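Local coordinates for protein short chain dehydrogenase (A0QTM2 homolog) (Mycobacterium thermoresistibile, PDB 3SC4) that probably catalyses NAD(P)(H)-dependent oxidation or reduction, as a Rossmann-fold short-chain dehydrogenase whose specific substrate is not established, at residues B[47-52]-B[206-211]; B[144-149]-B[190-195]. One frame throughout, in Å; residues are numbered along the deposited sequence.

Contact 1. Residues B[47-52]-B[206-211]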
ATOM      1  N   PRO B  47      10.056 -28.000   9.919  1.00 34.61           N
ATOM      2  CA  PRO B  47       9.511 -29.216  10.549  1.00 34.58           C
ATOM      3  C   PRO B  47       8.009 -29.470  10.331  1.00 33.52           C
ATOM      4  O   PRO B  47       7.553 -30.614  10.479  1.00 33.31           O
ATOM      5  CB  PRO B  47       9.815 -29.019  12.039  1.00 35.24           C
ATOM      6  CG  PRO B  47      10.252 -27.583  12.202  1.00 35.34           C
ATOM      7  CD  PRO B  47      10.731 -27.103  10.880  1.00 34.87           C
ATOM      8  N   LYS B  48       7.259 -28.428   9.990  1.00 32.05           N
ATOM      9  CA  LYS B  48       5.807 -28.519   9.893  1.00 31.64           C
ATOM     10  C   LYS B  48       5.234 -28.187   8.501  1.00 29.83           C
ATOM     11  O   LYS B  48       4.238 -28.760   8.090  1.00 29.02           O
ATOM     12  CB  LYS B  48       5.181 -27.631  10.969  1.00 32.11           C
ATOM     13  CG  LYS B  48       5.353 -28.197  12.371  1.00 34.96           C
ATOM     14  CD  LYS B  48       4.681 -27.337  13.436  1.00 38.38           C
ATOM     15  CE  LYS B  48       4.394 -28.143  14.720  1.00 41.63           C
ATOM     16  NZ  LYS B  48       3.471 -29.321  14.415  1.00 43.47           N
ATOM     17  N   LEU B  49       5.859 -27.270   7.786  1.00 28.76           N
ATOM     18  CA  LEU B  49       5.502 -26.974   6.398  1.00 28.22           C
ATOM     19  C   LEU B  49       6.235 -27.894   5.392  1.00 28.36           C
ATOM     20  O   LEU B  49       7.468 -27.963   5.394  1.00 29.06           O
ATOM     21  CB  LEU B  49       5.872 -25.520   6.096  1.00 27.78           C
ATOM     22  CG  LEU B  49       5.379 -24.506   7.130  1.00 28.00           C
ATOM     23  CD1 LEU B  49       5.785 -23.137   6.684  1.00 26.38           C
ATOM     24  CD2 LEU B  49       3.843 -24.597   7.345  1.00 28.10           C
ATOM     25  N   PRO B  50       5.494 -28.581   4.512  1.00 28.06           N
ATOM     26  CA  PRO B  50       6.156 -29.518   3.602  1.00 28.65           C
ATOM     27  C   PRO B  50       6.953 -28.788   2.551  1.00 28.72           C
ATOM     28  O   PRO B  50       6.645 -27.644   2.263  1.00 27.74           O
ATOM     29  CB  PRO B  50       4.987 -30.204   2.907  1.00 28.27           C
ATOM     30  CG  PRO B  50       3.947 -29.172   2.868  1.00 27.54           C
ATOM     31  CD  PRO B  50       4.073 -28.416   4.164  1.00 27.60           C
ATOM     32  N   GLY B  51       7.953 -29.449   1.984  1.00 29.55           N
ATOM     33  CA  GLY B  51       8.636 -28.969   0.806  1.00 29.60           C
ATOM     34  C   GLY B  51       9.809 -28.050   1.060  1.00 30.08           C
ATOM     35  O   GLY B  51       9.918 -27.446   2.112  1.00 29.87           O
ATOM     36  N   THR B  52      10.712 -28.014   0.081  1.00 30.97           N
ATOM     37  CA  THR B  52      11.756 -26.995  -0.051  1.00 30.90           C
ATOM     38  C   THR B  52      11.824 -26.662  -1.541  1.00 30.60           C
ATOM     39  O   THR B  52      11.200 -27.355  -2.353  1.00 30.73           O
ATOM     40  CB  THR B  52      13.124 -27.538   0.374  1.00 32.24           C
ATOM     41  OG1 THR B  52      13.589 -28.497  -0.591  1.00 33.39           O
ATOM     42  CG2 THR B  52      13.039 -28.177   1.756  1.00 32.78           C
ATOM     43  N   GLN B 206      -3.118 -29.405   6.569  1.00 24.34           N
ATOM     44  CA  GLN B 206      -3.248 -30.722   7.179  1.00 26.54           C
ATOM     45  C   GLN B 206      -2.168 -30.944   8.245  1.00 26.03           C
ATOM     46  O   GLN B 206      -2.433 -31.368   9.360  1.00 25.66           O
ATOM     47  CB  GLN B 206      -3.133 -31.828   6.120  1.00 28.04           C
ATOM     48  CG  GLN B 206      -4.142 -31.793   4.950  1.00 32.98           C
ATOM     49  CD  GLN B 206      -5.596 -31.935   5.399  1.00 39.64           C
ATOM     50  OE1 GLN B 206      -6.386 -30.987   5.293  1.00 44.76           O
ATOM     51  NE2 GLN B 206      -5.950 -33.117   5.911  1.00 44.42           N
ATOM     52  N   ASN B 207      -0.941 -30.651   7.870  1.00 25.77           N
ATOM     53  CA  ASN B 207       0.183 -30.812   8.761  1.00 26.72           C
ATOM     54  C   ASN B 207      -0.037 -30.080  10.088  1.00 27.81           C
ATOM     55  O   ASN B 207       0.148 -30.664  11.155  1.00 28.81           O
ATOM     56  CB  ASN B 207       1.459 -30.304   8.074  1.00 26.26           C
ATOM     57  CG  ASN B 207       2.059 -31.314   7.087  1.00 25.55           C
ATOM     58  OD1 ASN B 207       1.462 -32.348   6.795  1.00 25.10           O
ATOM     59  ND2 ASN B 207       3.253 -31.003   6.571  1.00 22.41           N
ATOM     60  N   LEU B 208      -0.444 -28.810  10.015  1.00 27.75           N
ATOM     61  CA  LEU B 208      -0.656 -27.997  11.205  1.00 28.70           C
ATOM     62  C   LEU B 208      -1.891 -28.396  12.004  1.00 30.43           C
ATOM     63  O   LEU B 208      -1.882 -28.294  13.225  1.00 30.86           O
ATOM     64  CB  LEU B 208      -0.725 -26.518  10.827  1.00 27.93           C
ATOM     65  CG  LEU B 208       0.620 -25.935  10.386  1.00 28.14           C
ATOM     66  CD1 LEU B 208       0.365 -24.608   9.724  1.00 30.31           C
ATOM     67  CD2 LEU B 208       1.578 -25.744  11.527  1.00 27.02           C
ATOM     68  N   LEU B 209      -2.955 -28.835  11.326  1.00 32.20           N
ATOM     69  CA  LEU B 209      -4.114 -29.435  12.012  1.00 34.44           C
ATOM     70  C   LEU B 209      -3.753 -30.774  12.661  1.00 36.72           C
ATOM     71  O   LEU B 209      -4.326 -31.148  13.673  1.00 36.96           O
ATOM     72  CB  LEU B 209      -5.281 -29.652  11.040  1.00 34.29           C
ATOM     73  CG  LEU B 209      -6.445 -28.666  11.089  1.00 33.92           C
ATOM     74  CD1 LEU B 209      -7.534 -29.114  10.104  1.00 33.16           C
ATOM     75  CD2 LEU B 209      -7.010 -28.555  12.514  1.00 32.41           C
ATOM     76  N   GLY B 210      -2.803 -31.485  12.056  1.00 39.07           N
ATOM     77  CA  GLY B 210      -2.313 -32.756  12.572  1.00 42.19           C
ATOM     78  C   GLY B 210      -3.138 -33.968  12.173  1.00 45.04           C
ATOM     79  O   GLY B 210      -3.056 -35.023  12.826  1.00 46.19           O
ATOM     80  N   GLY B 211      -3.924 -33.839  11.101  1.00 47.03           N
ATOM     81  CA  GLY B 211      -4.801 -34.931  10.654  1.00 49.68           C
ATOM     82  C   GLY B 211      -4.912 -35.052   9.147  1.00 50.92           C
ATOM     83  O   GLY B 211      -4.374 -34.223   8.397  1.00 50.40           O
TER
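With CG set beside its backbone N and anti to the carbonyl carbon (chi1 -80°), Asn207 holds its amide out from the helix towards Lys48 and Pro50; Leu208 takes the same first torsion (chi1 -70°) and carries its two methyls to Lys48 and Leu49. The one hydrogen bond across the contact runs from Asn207 ND2 to Lys48 O, 2.9 Å long. The acceptor lies close to the plane of the Asn207 amide, while the nitrogen sits 35° off the plane of the Lys48 carbonyl. The Pro50 ring crosses the same amide at a slant, with CD nearest, 3.6 Å from Asn207 ND2. On Leu208, CD2 packs crosswise against the lysine chain, 4.0 Å from Lys48 CD, and CD1 meets Leu49 CD2 at 4.2 Å. Leu49 and Pro50 also rest on Ala204, one turn earlier in helix 203-209. The contact thus joins the loop between strand 35-40 and helix 53-63 to the last turn of helix 203-209, at the surface. Because the acceptor is the Lys48 main-chain O, the bond fixes the Asn207 amide to the loop backbone without using the lysine side chain, which meets Leu208 through CB and CD.

Contact 2. Residues B[144-149]-B[190-195]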
ATOM      1  N   ASN B 144       4.703 -12.978 -25.487  1.00 35.82           N
ATOM      2  CA  ASN B 144       3.462 -12.683 -24.810  1.00 34.03           C
ATOM      3  C   ASN B 144       3.654 -12.558 -23.272  1.00 30.55           C
ATOM      4  O   ASN B 144       3.068 -13.290 -22.510  1.00 28.88           O
ATOM      5  CB  ASN B 144       2.494 -13.815 -25.180  1.00 35.14           C
ATOM      6  CG  ASN B 144       1.110 -13.597 -24.639  1.00 37.27           C
ATOM      7  OD1 ASN B 144       0.543 -12.505 -24.796  1.00 41.00           O
ATOM      8  ND2 ASN B 144       0.546 -14.634 -23.984  1.00 37.61           N
ATOM      9  N   PRO B 145       4.478 -11.608 -22.825  1.00 28.52           N
ATOM     10  CA  PRO B 145       4.918 -11.576 -21.420  1.00 26.76           C
ATOM     11  C   PRO B 145       3.848 -11.167 -20.404  1.00 24.84           C
ATOM     12  O   PRO B 145       3.074 -10.244 -20.664  1.00 24.45           O
ATOM     13  CB  PRO B 145       6.043 -10.538 -21.432  1.00 26.99           C
ATOM     14  CG  PRO B 145       5.731  -9.676 -22.626  1.00 28.04           C
ATOM     15  CD  PRO B 145       5.129 -10.569 -23.633  1.00 29.02           C
ATOM     16  N   HIS B 146       3.848 -11.832 -19.248  1.00 22.78           N
ATOM     17  CA  HIS B 146       2.836 -11.634 -18.224  1.00 21.38           C
ATOM     18  C   HIS B 146       3.442 -11.495 -16.855  1.00 20.18           C
ATOM     19  O   HIS B 146       4.234 -12.337 -16.447  1.00 19.87           O
ATOM     20  CB  HIS B 146       1.898 -12.851 -18.160  1.00 21.40           C
ATOM     21  CG  HIS B 146       0.678 -12.705 -18.999  1.00 21.79           C
ATOM     22  ND1 HIS B 146      -0.509 -12.222 -18.494  1.00 20.38           N
ATOM     23  CD2 HIS B 146       0.470 -12.938 -20.316  1.00 22.77           C
ATOM     24  CE1 HIS B 146      -1.406 -12.183 -19.463  1.00 23.16           C
ATOM     25  NE2 HIS B 146      -0.839 -12.611 -20.579  1.00 24.05           N
ATOM     26  N   ILE B 147       3.039 -10.460 -16.124  1.00 18.89           N
ATOM     27  CA  ILE B 147       3.253 -10.453 -14.692  1.00 17.46           C
ATOM     28  C   ILE B 147       1.932 -10.793 -14.023  1.00 17.48           C
ATOM     29  O   ILE B 147       0.915 -10.227 -14.364  1.00 17.96           O
ATOM     30  CB  ILE B 147       3.732  -9.118 -14.186  1.00 16.37           C
ATOM     31  CG1 ILE B 147       4.981  -8.680 -14.976  1.00 16.45           C
ATOM     32  CG2 ILE B 147       3.992  -9.250 -12.694  1.00 13.00           C
ATOM     33  CD1 ILE B 147       5.549  -7.273 -14.630  1.00 10.40           C
ATOM     34  N   LEU B 148       1.953 -11.707 -13.065  1.00 17.41           N
ATOM     35  CA  LEU B 148       0.732 -12.123 -12.378  1.00 17.23           C
ATOM     36  C   LEU B 148       1.000 -12.126 -10.893  1.00 16.84           C
ATOM     37  O   LEU B 148       1.966 -12.760 -10.429  1.00 17.46           O
ATOM     38  CB  LEU B 148       0.320 -13.523 -12.819  1.00 17.56           C
ATOM     39  CG  LEU B 148      -1.049 -13.992 -12.343  1.00 17.35           C
ATOM     40  CD1 LEU B 148      -2.156 -13.202 -12.988  1.00 15.58           C
ATOM     41  CD2 LEU B 148      -1.213 -15.474 -12.675  1.00 17.99           C
ATOM     42  N   THR B 149       0.134 -11.438 -10.151  1.00 16.17           N
ATOM     43  CA  THR B 149       0.376 -11.143  -8.752  1.00 15.58           C
ATOM     44  C   THR B 149      -0.793 -11.684  -7.978  1.00 15.05           C
ATOM     45  O   THR B 149      -1.932 -11.503  -8.351  1.00 15.31           O
ATOM     46  CB  THR B 149       0.581  -9.615  -8.558  1.00 15.79           C
ATOM     47  OG1 THR B 149       1.752  -9.217  -9.271  1.00 16.15           O
ATOM     48  CG2 THR B 149       0.780  -9.260  -7.115  1.00 15.43           C
ATOM     49  N   ALA B 190       1.783  -7.698 -19.859  1.00 23.16           N
ATOM     50  CA  ALA B 190       0.554  -7.807 -19.090  1.00 21.84           C
ATOM     51  C   ALA B 190       0.922  -7.791 -17.629  1.00 20.42           C
ATOM     52  O   ALA B 190       1.963  -8.321 -17.276  1.00 20.52           O
ATOM     53  CB  ALA B 190      -0.187  -9.084 -19.424  1.00 21.26           C
ATOM     54  N   SER B 191       0.088  -7.156 -16.800  1.00 19.39           N
ATOM     55  CA  SER B 191       0.162  -7.292 -15.347  1.00 18.27           C
ATOM     56  C   SER B 191      -1.238  -7.364 -14.777  1.00 17.81           C
ATOM     57  O   SER B 191      -2.023  -6.419 -14.900  1.00 18.04           O
ATOM     58  CB  SER B 191       0.909  -6.113 -14.707  1.00 18.48           C
ATOM     59  OG  SER B 191       1.093  -6.311 -13.308  1.00 17.30           O
ATOM     60  N   ASN B 192      -1.544  -8.480 -14.139  1.00 17.46           N
ATOM     61  CA  ASN B 192      -2.873  -8.729 -13.583  1.00 17.75           C
ATOM     62  C   ASN B 192      -2.751  -9.256 -12.155  1.00 16.80           C
ATOM     63  O   ASN B 192      -1.688  -9.709 -11.735  1.00 16.70           O
ATOM     64  CB  ASN B 192      -3.639  -9.764 -14.439  1.00 18.46           C
ATOM     65  CG  ASN B 192      -3.945  -9.262 -15.842  1.00 18.95           C
ATOM     66  OD1 ASN B 192      -4.795  -8.388 -16.026  1.00 20.51           O
ATOM     67  ND2 ASN B 192      -3.252  -9.812 -16.835  1.00 15.98           N
ATOM     68  N   THR B 193      -3.842  -9.213 -11.410  1.00 16.64           N
ATOM     69  CA  THR B 193      -3.865  -9.904 -10.122  1.00 16.32           C
ATOM     70  C   THR B 193      -4.870 -11.041 -10.186  1.00 16.43           C
ATOM     71  O   THR B 193      -5.812 -11.008 -10.983  1.00 16.80           O
ATOM     72  CB  THR B 193      -4.244  -8.961  -8.970  1.00 15.98           C
ATOM     73  OG1 THR B 193      -5.592  -8.536  -9.153  1.00 16.57           O
ATOM     74  CG2 THR B 193      -3.327  -7.735  -8.920  1.00 14.55           C
ATOM     75  N   LEU B 194      -4.690 -12.027  -9.309  1.00 16.11           N
ATOM     76  CA  LEU B 194      -5.540 -13.219  -9.306  1.00 16.06           C
ATOM     77  C   LEU B 194      -5.713 -13.706  -7.897  1.00 15.89           C
ATOM     78  O   LEU B 194      -4.707 -13.890  -7.183  1.00 16.17           O
ATOM     79  CB  LEU B 194      -4.904 -14.316 -10.170  1.00 16.07           C
ATOM     80  CG  LEU B 194      -5.668 -15.618 -10.395  1.00 16.09           C
ATOM     81  CD1 LEU B 194      -6.973 -15.319 -11.120  1.00 13.02           C
ATOM     82  CD2 LEU B 194      -4.809 -16.698 -11.157  1.00 15.12           C
ATOM     83  N   TRP B 195      -6.970 -13.961  -7.521  1.00 16.00           N
ATOM     84  CA  TRP B 195      -7.368 -14.244  -6.139  1.00 16.07           C
ATOM     85  C   TRP B 195      -8.515 -15.280  -6.118  1.00 17.19           C
ATOM     86  O   TRP B 195      -9.414 -15.220  -6.953  1.00 18.34           O
ATOM     87  CB  TRP B 195      -7.837 -12.932  -5.511  1.00 15.63           C
ATOM     88  CG  TRP B 195      -7.988 -12.920  -4.001  1.00 15.53           C
ATOM     89  CD1 TRP B 195      -9.138 -12.750  -3.308  1.00 14.90           C
ATOM     90  CD2 TRP B 195      -6.945 -12.976  -3.032  1.00 14.75           C
ATOM     91  NE1 TRP B 195      -8.887 -12.737  -1.975  1.00 14.39           N
ATOM     92  CE2 TRP B 195      -7.546 -12.887  -1.773  1.00 14.73           C
ATOM     93  CE3 TRP B 195      -5.558 -13.136  -3.110  1.00 16.54           C
ATOM     94  CZ2 TRP B 195      -6.813 -12.946  -0.581  1.00 14.86           C
ATOM     95  CZ3 TRP B 195      -4.820 -13.192  -1.933  1.00 15.90           C
ATOM     96  CH2 TRP B 195      -5.456 -13.099  -0.678  1.00 15.36           C
TER
HETATM   97  O   HOH W   1      -1.151 -11.603 -16.016  1.00  7.32           O
HETATM   98  O   HOH W   2       0.840  -8.458 -11.673  1.00 10.25           O
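Ala190 puts its CB over one face of the His146 ring. Followed outward from the histidine CB, CG comes 3.7 Å from Ala190 CB; ND1 and CE1 lie nearer still, and the CH-pi contact, 3.5 Å from Ala190 CB to the ring centroid, is displaced towards that rim. ND1 also meets a water in the ring plane at 2.6 Å, CE1 has Asn192 ND2 near the ring's edge, NE2 is hydrogen-bonded to Lys234 O, and CD2 lies 4.0 Å from Ala190 CB. The water gives a hydrogen to Ile147 O and accepts one from Asn192 ND2, which also donates to Tyr238 O. Between the two strands the backbones pair in parallel register from His146-Ala190 to Thr149-Thr193; the hydrogen bond from Ile147 N to Ala190 O is 2.7 Å long and nearly straight, 175° at the hydrogen. These are two adjacent strands of the Rossmann-type sheet, linked by a beta-alpha-beta crossover through helix 164-183. That helix packs on the face carrying Ile147, Thr149, Ser191 and Thr193, where a second water donates to Ser191 OG and Asn192 O and is 2.7 Å from Thr149 OG1. Ser191 OG is also hydrogen-bonded to Ala177 O, and Thr149 OG1 to Asn99 ND2. On the His146 face, Leu148, with CG anti to its backbone N (chi1 -171°), brings CD1 to 4.1 Å from Leu194 CB, while helix 222-232 covers Leu148 at Ala228 and Val231.

Contact 2 is core and contact 1 is surface: every touching residue of 144-149 and 190-195 is buried, none of 47-52 and 206-211 is. Their centres lie 29 Å apart, with the middle of the chain between them, and their nearest atoms stay about 17 Å apart. No element is shared, yet helix 203-209 is the next regular element after strand 190-195, and the chain between 47-52 and 206-211 contains both strands of contact 2. In the core, a ladder of main-chain hydrogen bonds joins neighbouring strands, and two waters bridge side-chain and main-chain polar atoms of buried residues; at the surface, a lone side-chain-to-backbone hydrogen bond and a few aliphatic touches bring a loop against a helix end.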